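PDB 3S5W: L-ornithine N(5)-monooxygenase from Pseudomonas aeruginosa, which hydroxylates the side-chain nitrogen of L-ornithine using FAD, NADPH and molecular oxygen, the first step in making the hydroxamate siderophore pyoverdin. Local coordinates for residues D268-P271 / F272-E275. Numbering follows the deposited sequence.
Sequences DDSP and FVNE. With ONH (N~5~-hydroxy-L-ornithine), chain E.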
loop_
_atom_site.group_PDB
_atom_site.type_symbol
_atom_site.label_atom_id
_atom_site.label_comp_id
_atom_site.label_asym_id
_atom_site.label_seq_id
_atom_site.Cartn_x
_atom_site.Cartn_y
_atom_site.Cartn_z
ATOM N N ASP A 268 -1.179 10.637 -14.418
ATOM C CA ASP A 268 -2.386 10.987 -15.156
ATOM C C ASP A 268 -3.638 10.797 -14.280
ATOM O O ASP A 268 -4.052 9.667 -14.020
ATOM C CB ASP A 268 -2.507 10.152 -16.443
ATOM C CG ASP A 268 -3.534 10.732 -17.443
ATOM O OD1 ASP A 268 -4.367 11.584 -17.027
ATOM O OD2 ASP A 268 -3.510 10.312 -18.639
ATOM N N ASP A 269 -4.224 11.916 -13.838
ATOM C CA ASP A 269 -5.565 11.921 -13.236
ATOM C C ASP A 269 -6.542 12.861 -14.016
ATOM O O ASP A 269 -7.542 13.308 -13.461
ATOM C CB ASP A 269 -5.469 12.315 -11.740
ATOM C CG ASP A 269 -5.061 13.783 -11.554
ATOM O OD1 ASP A 269 -4.486 14.370 -12.503
ATOM O OD2 ASP A 269 -5.365 14.355 -10.486
ATOM N N SER A 270 -6.271 13.112 -15.304
ATOM C CA SER A 270 -7.211 13.863 -16.156
ATOM C C SER A 270 -8.556 13.083 -16.162
ATOM O O SER A 270 -8.563 11.846 -16.007
ATOM C CB SER A 270 -6.627 14.066 -17.592
ATOM O OG SER A 270 -6.460 12.813 -18.265
ATOM N N PRO A 271 -9.689 13.795 -16.331
ATOM C CA PRO A 271 -10.971 13.204 -15.937
ATOM C C PRO A 271 -11.494 11.996 -16.758
ATOM O O PRO A 271 -12.111 11.085 -16.173
ATOM C CB PRO A 271 -11.940 14.405 -15.945
ATOM C CG PRO A 271 -11.316 15.400 -16.893
ATOM C CD PRO A 271 -9.817 15.239 -16.642
ATOM N N PHE A 272 -11.272 11.962 -18.075
ATOM C CA PHE A 272 -11.690 10.779 -18.846
ATOM C C PHE A 272 -10.841 9.562 -18.466
ATOM O O PHE A 272 -11.379 8.484 -18.217
ATOM C CB PHE A 272 -11.578 10.997 -20.363
ATOM C CG PHE A 272 -12.559 12.008 -20.897
ATOM C CD1 PHE A 272 -13.856 11.627 -21.231
ATOM C CD2 PHE A 272 -12.174 13.337 -21.057
ATOM C CE1 PHE A 272 -14.762 12.558 -21.743
ATOM C CE2 PHE A 272 -13.089 14.283 -21.555
ATOM C CZ PHE A 272 -14.368 13.887 -21.896
ATOM N N VAL A 273 -9.525 9.746 -18.458
ATOM C CA VAL A 273 -8.594 8.702 -18.013
ATOM C C VAL A 273 -8.962 8.202 -16.601
ATOM O O VAL A 273 -8.942 6.987 -16.327
ATOM C CB VAL A 273 -7.150 9.247 -18.075
ATOM C CG1 VAL A 273 -6.156 8.358 -17.283
ATOM C CG2 VAL A 273 -6.721 9.396 -19.527
ATOM N N ASN A 274 -9.323 9.139 -15.721
ATOM C CA ASN A 274 -9.570 8.789 -14.315
ATOM C C ASN A 274 -10.777 7.876 -14.115
ATOM O O ASN A 274 -10.942 7.267 -13.034
ATOM C CB ASN A 274 -9.680 10.023 -13.411
ATOM C CG ASN A 274 -9.160 9.736 -11.994
ATOM O OD1 ASN A 274 -8.028 9.275 -11.827
ATOM N ND2 ASN A 274 -9.977 10.001 -10.993
ATOM N N GLU A 275 -11.605 7.777 -15.158
ATOM C CA GLU A 275 -12.696 6.790 -15.157
ATOM C C GLU A 275 -12.216 5.327 -15.007
ATOM O O GLU A 275 -13.017 4.462 -14.627
ATOM C CB GLU A 275 -13.609 6.958 -16.371
ATOM C CG GLU A 275 -14.440 8.261 -16.210
ATOM C CD GLU A 275 -15.457 8.478 -17.294
ATOM O OE1 GLU A 275 -15.504 7.667 -18.237
ATOM O OE2 GLU A 275 -16.189 9.487 -17.215
HETATM C C ONH E . -8.397 7.800 -8.312
HETATM N N ONH E . -6.536 8.761 -9.609
HETATM O O ONH E . -8.933 8.936 -8.476
HETATM C CA ONH E . -6.967 7.636 -8.744
HETATM C CB ONH E . -6.073 7.458 -7.511
HETATM C CD ONH E . -3.771 7.017 -6.756
HETATM N NE ONH E . -2.445 6.773 -7.263
HETATM C CG ONH E . -4.650 7.191 -7.973
HETATM O OZ ONH E . -1.390 7.005 -6.410
HETATM O OXT ONH E . -8.981 6.795 -7.814
HETATM O O HOH W 1 -8.664 12.326 -19.548
#
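Asn-274 N donates to Ser-270 O at 2.8 Å, an i to i+4 bond in the weakly bonded turn of helix 271-274, which follows directly on an Asx turn. The side-chain carboxamide of Asn-274 reads both ends of the amino acid head of N5-hydroxy-L-ornithine: Asn-274 OD1 accepts from the ligand N at 2.7 Å, while Asn-274 ND2 donates to the ligand carboxylate O at 2.9 Å with an N-H...O angle of 161°. Using both of its polar ends should fix the rotation of the carboxamide. Lys-89, Asn-304 and Ser-430 also hydrogen-bond the ligand.

Asp-269 CB lies alongside, 4.0 Å from Asn-274 OD1. One residue before Asn-274, Val-273 aims its methyls at the Asp-268 carboxylate, with Val-273 CG1 3.5 Å from Asp-268 CG; Tyr-300 and Thr-303 also touch this valine. With CG swung anti to the backbone N (chi1 -164°), Asp-268 turns its carboxylate back over the turn, where OD1 accepts from Ser-270 N, closing the Asx turn. Ser-270 OG donates a hydrogen bond to Asp-268 OD1, on its syn lone pair, at 2.7 Å and accepts one from a water, which in turn accepts from Val-273 N at 2.9 Å.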